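Long-range contacts in putative silent information regulator 2,Putative silent information regulator 2 (Leishmania infantum, PDB 5OL0), which probably removes acetyl groups from lysine side chains of proteins at the expense of NAD, as a zinc-containing sirtuin of class I: residues Leu213-Gly218 / Pro238-Asn243; Arg244-Gly249 / Asp279-Gly284. One frame throughout, in Å; residues are numbered along the deposited sequence.

Contact 1 (Leu213-Gly218 / Pro238-Asn243); sequences LVIIIG and PRVVMN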
# COMPACT_ATOMS: atom_id res chain seq x y z
N LEU A 213 -8.22 -14.53 -6.67
CA LEU A 213 -6.98 -14.06 -7.26
C LEU A 213 -6.45 -12.93 -6.38
O LEU A 213 -7.24 -12.07 -5.89
CB LEU A 213 -7.19 -13.55 -8.68
CG LEU A 213 -5.97 -12.91 -9.34
CD1 LEU A 213 -4.84 -13.90 -9.56
CD2 LEU A 213 -6.40 -12.23 -10.62
N VAL A 214 -5.14 -12.94 -6.18
CA VAL A 214 -4.50 -11.91 -5.42
C VAL A 214 -3.34 -11.37 -6.28
O VAL A 214 -2.65 -12.14 -6.94
CB VAL A 214 -4.14 -12.35 -4.00
CG1 VAL A 214 -3.26 -13.54 -3.99
CG2 VAL A 214 -3.47 -11.22 -3.24
N ILE A 215 -3.26 -10.05 -6.38
CA ILE A 215 -2.25 -9.37 -7.15
C ILE A 215 -1.64 -8.44 -6.14
O ILE A 215 -2.35 -7.63 -5.50
CB ILE A 215 -2.85 -8.51 -8.29
CG1 ILE A 215 -3.68 -9.38 -9.25
CG2 ILE A 215 -1.74 -7.79 -9.05
CD1 ILE A 215 -4.33 -8.59 -10.40
N ILE A 216 -0.32 -8.56 -5.98
CA ILE A 216 0.40 -8.00 -4.86
C ILE A 216 1.45 -7.11 -5.49
O ILE A 216 2.40 -7.63 -6.12
CB ILE A 216 1.09 -9.13 -4.06
CG1 ILE A 216 0.05 -10.12 -3.60
CG2 ILE A 216 1.99 -8.58 -2.92
CD1 ILE A 216 0.64 -11.44 -3.05
N ILE A 217 1.28 -5.79 -5.39
CA ILE A 217 2.10 -4.88 -6.18
C ILE A 217 2.98 -4.02 -5.30
O ILE A 217 2.51 -3.05 -4.62
CB ILE A 217 1.25 -3.95 -7.05
CG1 ILE A 217 0.18 -4.78 -7.78
CG2 ILE A 217 2.20 -3.12 -7.94
CD1 ILE A 217 -0.77 -4.03 -8.67
N GLY A 218 4.28 -4.33 -5.37
CA GLY A 218 5.27 -3.44 -4.78
C GLY A 218 5.31 -3.47 -3.27
O GLY A 218 5.73 -2.50 -2.65
N PRO A 238 -4.47 -18.34 -7.55
CA PRO A 238 -3.27 -17.70 -8.03
C PRO A 238 -2.90 -16.45 -7.22
O PRO A 238 -3.81 -15.68 -6.76
CB PRO A 238 -3.58 -17.34 -9.48
CG PRO A 238 -5.04 -17.50 -9.64
CD PRO A 238 -5.53 -18.39 -8.57
N ARG A 239 -1.58 -16.27 -7.04
CA ARG A 239 -1.06 -15.12 -6.34
C ARG A 239 0.01 -14.50 -7.23
O ARG A 239 0.97 -15.14 -7.56
CB ARG A 239 -0.52 -15.50 -4.96
CG ARG A 239 -1.47 -16.29 -4.09
CD ARG A 239 -0.98 -16.42 -2.65
NE ARG A 239 0.23 -17.23 -2.58
CZ ARG A 239 0.85 -17.57 -1.44
NH1 ARG A 239 0.40 -17.22 -0.24
NH2 ARG A 239 1.93 -18.32 -1.49
N VAL A 240 -0.22 -13.27 -7.67
CA VAL A 240 0.61 -12.64 -8.67
C VAL A 240 1.41 -11.60 -7.92
O VAL A 240 0.82 -10.72 -7.29
CB VAL A 240 -0.28 -11.97 -9.78
CG1 VAL A 240 0.57 -11.13 -10.70
CG2 VAL A 240 -0.95 -13.05 -10.60
N VAL A 241 2.73 -11.67 -7.96
CA VAL A 241 3.54 -10.70 -7.23
C VAL A 241 4.25 -9.89 -8.28
O VAL A 241 4.93 -10.47 -9.14
CB VAL A 241 4.54 -11.35 -6.28
CG1 VAL A 241 5.35 -10.27 -5.56
CG2 VAL A 241 3.80 -12.26 -5.28
N MET A 242 4.02 -8.58 -8.28
CA MET A 242 4.80 -7.61 -9.09
C MET A 242 5.76 -6.84 -8.21
O MET A 242 5.34 -5.97 -7.43
CB MET A 242 3.90 -6.64 -9.83
CG MET A 242 2.86 -7.28 -10.73
SD MET A 242 1.83 -6.06 -11.58
CE MET A 242 1.00 -7.17 -12.71
N ASN A 243 7.05 -7.13 -8.32
CA ASN A 243 8.03 -6.56 -7.38
C ASN A 243 9.41 -6.56 -8.06
O ASN A 243 9.66 -7.39 -8.91
CB ASN A 243 8.03 -7.36 -6.06
CG ASN A 243 8.55 -6.56 -4.86
OD1 ASN A 243 9.75 -6.37 -4.74
ND2 ASN A 243 7.67 -6.08 -3.99
O HOH W 1 4.75 -7.00 -4.22
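Adjacent parallel strands of a Rossmann-type sheet, that of the sirtuin NAD-binding domain, meet where Val214-Ile217 pair in register with Arg239-Met242. The ladder of backbone hydrogen bonds is regular: the N-H of Val214 goes to Pro238 O, that of Val240 to Val214 O (2.8 Å between N and O), that of Ile216 to Val240 O, that of Met242 to Ile216 O and that of Gly218 to Met242 O. On one face CG1 of Val214 packs at 3.3 Å against CG of Arg239, the two side chains running alongside each other in the same direction. Val214 CG1 sits between backbone N and carbonyl carbon (chi1 58°), which turns this methyl onto the aliphatic stem of Arg239. Beyond CD the Arg239 chain bends at chi3, and its NE forms a salt bridge with Asp279. On the same face CD1 of Ile216 reaches CG2 of Val241 at 4.0 Å. The other face carries Ile215, Val240, Ile217 and Met242, the last with SD 4.3 Å from CG1 of Ile217; helix 21-30 covers Val240 and Met242. At the carboxyl ends a water accepts from Asn243 ND2 (3.1 Å) and gives a weak bond to Ile216 O. The main-chain bonds and hydrocarbon packing hold the two strands in register up to Gly218 and Asn243, just past their carboxyl ends, which probably contribute to the NAD site, as in a close relative.

Contact 2 (Arg244-Gly249 / Asp279-Gly284); sequences RERVGG and DVLFRG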
# COMPACT_ATOMS: atom_id res chain seq x y z
N ARG A 244 10.23 -5.60 -7.68
CA ARG A 244 11.66 -5.51 -8.07
C ARG A 244 12.55 -6.46 -7.29
O ARG A 244 13.75 -6.49 -7.55
CB ARG A 244 12.18 -4.11 -7.78
CG ARG A 244 11.53 -2.99 -8.59
CD ARG A 244 12.04 -3.05 -10.00
NE ARG A 244 11.82 -1.81 -10.69
CZ ARG A 244 12.20 -1.53 -11.94
NH1 ARG A 244 12.81 -2.44 -12.70
NH2 ARG A 244 11.94 -0.34 -12.45
N GLU A 245 12.01 -7.12 -6.27
CA GLU A 245 12.77 -8.04 -5.40
C GLU A 245 12.02 -9.34 -5.25
O GLU A 245 10.78 -9.34 -5.30
CB GLU A 245 12.90 -7.47 -3.97
CG GLU A 245 13.60 -6.16 -3.81
CD GLU A 245 13.96 -5.91 -2.36
OE1 GLU A 245 13.05 -5.62 -1.56
OE2 GLU A 245 15.13 -6.04 -1.98
N ARG A 246 12.77 -10.42 -5.02
CA ARG A 246 12.21 -11.75 -4.76
C ARG A 246 11.79 -11.70 -3.29
O ARG A 246 12.60 -11.90 -2.37
CB ARG A 246 13.25 -12.85 -5.15
CG ARG A 246 13.19 -14.25 -4.50
CD ARG A 246 11.87 -14.90 -4.76
NE ARG A 246 11.55 -16.30 -4.35
CZ ARG A 246 10.88 -16.71 -3.27
NH1 ARG A 246 10.60 -15.90 -2.23
NH2 ARG A 246 10.52 -17.99 -3.19
N VAL A 247 10.50 -11.40 -3.07
CA VAL A 247 9.96 -11.20 -1.68
C VAL A 247 9.21 -12.44 -1.21
O VAL A 247 8.86 -13.28 -2.03
CB VAL A 247 9.02 -9.96 -1.54
CG1 VAL A 247 9.82 -8.65 -1.72
CG2 VAL A 247 7.81 -10.05 -2.47
N GLY A 248 9.00 -12.50 0.11
CA GLY A 248 8.20 -13.53 0.77
C GLY A 248 8.88 -14.80 1.31
O GLY A 248 8.20 -15.66 1.89
N GLY A 249 10.18 -14.96 1.07
CA GLY A 249 10.89 -16.21 1.40
C GLY A 249 10.18 -17.48 0.89
O GLY A 249 9.64 -17.52 -0.23
N ASP A 279 1.76 -19.40 -7.62
CA ASP A 279 2.48 -18.13 -7.46
C ASP A 279 3.26 -17.82 -8.69
O ASP A 279 3.71 -18.73 -9.39
CB ASP A 279 3.49 -18.21 -6.31
CG ASP A 279 2.84 -18.43 -4.99
OD1 ASP A 279 1.67 -18.07 -4.83
OD2 ASP A 279 3.50 -18.98 -4.09
N VAL A 280 3.27 -16.54 -9.04
CA VAL A 280 4.12 -16.03 -10.09
C VAL A 280 4.70 -14.68 -9.67
O VAL A 280 4.02 -13.90 -8.99
CB VAL A 280 3.33 -15.98 -11.39
CG1 VAL A 280 2.14 -15.06 -11.28
CG2 VAL A 280 4.22 -15.57 -12.52
N LEU A 281 5.97 -14.46 -10.00
CA LEU A 281 6.67 -13.20 -9.78
C LEU A 281 7.00 -12.50 -11.08
O LEU A 281 7.65 -13.09 -11.94
CB LEU A 281 7.97 -13.43 -9.09
CG LEU A 281 8.85 -12.24 -8.77
CD1 LEU A 281 8.22 -11.30 -7.77
CD2 LEU A 281 10.13 -12.82 -8.22
N PHE A 282 6.50 -11.28 -11.25
CA PHE A 282 6.75 -10.49 -12.43
C PHE A 282 7.67 -9.40 -11.96
O PHE A 282 7.26 -8.49 -11.21
CB PHE A 282 5.46 -9.91 -12.98
CG PHE A 282 4.53 -10.95 -13.57
CD1 PHE A 282 4.91 -11.67 -14.68
CD2 PHE A 282 3.27 -11.18 -13.03
CE1 PHE A 282 4.07 -12.62 -15.25
CE2 PHE A 282 2.39 -12.10 -13.61
CZ PHE A 282 2.81 -12.85 -14.69
N ARG A 283 8.93 -9.46 -12.43
CA ARG A 283 9.98 -8.47 -12.08
C ARG A 283 9.84 -7.26 -12.98
O ARG A 283 8.99 -7.22 -13.85
CB ARG A 283 11.36 -9.08 -12.33
CG ARG A 283 11.72 -10.31 -11.55
CD ARG A 283 11.68 -10.06 -10.07
NE ARG A 283 12.83 -9.31 -9.53
CZ ARG A 283 13.94 -9.84 -9.01
NH1 ARG A 283 14.15 -11.15 -8.97
NH2 ARG A 283 14.85 -9.04 -8.53
N GLY A 284 10.71 -6.27 -12.83
CA GLY A 284 10.59 -5.08 -13.67
C GLY A 284 9.66 -4.03 -13.05
O GLY A 284 9.29 -4.09 -11.87
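The guanidinium of Arg283 lies against the backbone of Arg244-Arg246, and its NH2 donates to Arg244 O at 2.9 Å. This bond is bent, 143° at the hydrogen, and the donor stands well above the carbonyl plane, 52° out of it. One face of the same guanidinium looks onto the peptide that joins Glu245 to Arg246, with Arg246 N 4.1 Å above its centre. Bends at chi2 and chi3 fold the Arg283 chain back, which lays its flat end there. Arg244 reaches the other way: its CD is 3.5 Å from Gly284 O, while Gly284 C lies over one guanidinium face toward the rim. Earlier in the strand, Leu281 adds an apolar touch, CD2 to Arg246 CA at 4.2 Å. Behind this first shell, Arg246 NH1 donates to Gly249 O at 2.7 Å, with that oxygen near the guanidinium plane, and Asn243 OD1 receives the N-H of Glu245; on the strand side, Asn289 donates to Arg283 O. The loop leaving strand 239-242 thus leans on the end of 279-282, an edge strand, at the carboxyl ends of the strands of a Rossmann-type sheet, where Arg244 and Glu245 probably belong to the NAD site, as in a close relative.

How the contacts relate
Three successive strands of one parallel sheet tie the contacts together, with 239-242 lying between 213-217 and 279-282. Contact 1 is buried, and its residues pair in register through main-chain bonds and hydrocarbon packing; contact 2 is a surface contact, in which a loop meets a strand end mainly through arginine side chains. They join at strand 239-242, whose Val241 probably hydrogen-bonds through both N and O to strand 279-282, while Val240 CG1 packs on Phe282 CE2 at 3.6 Å. From Asn243 the chain runs directly into Arg244, so the likely NAD-binding run of Asn243, Arg244 and Glu245 spans both contacts, passing from the regular sheet to the exposed, more polar loop that follows it.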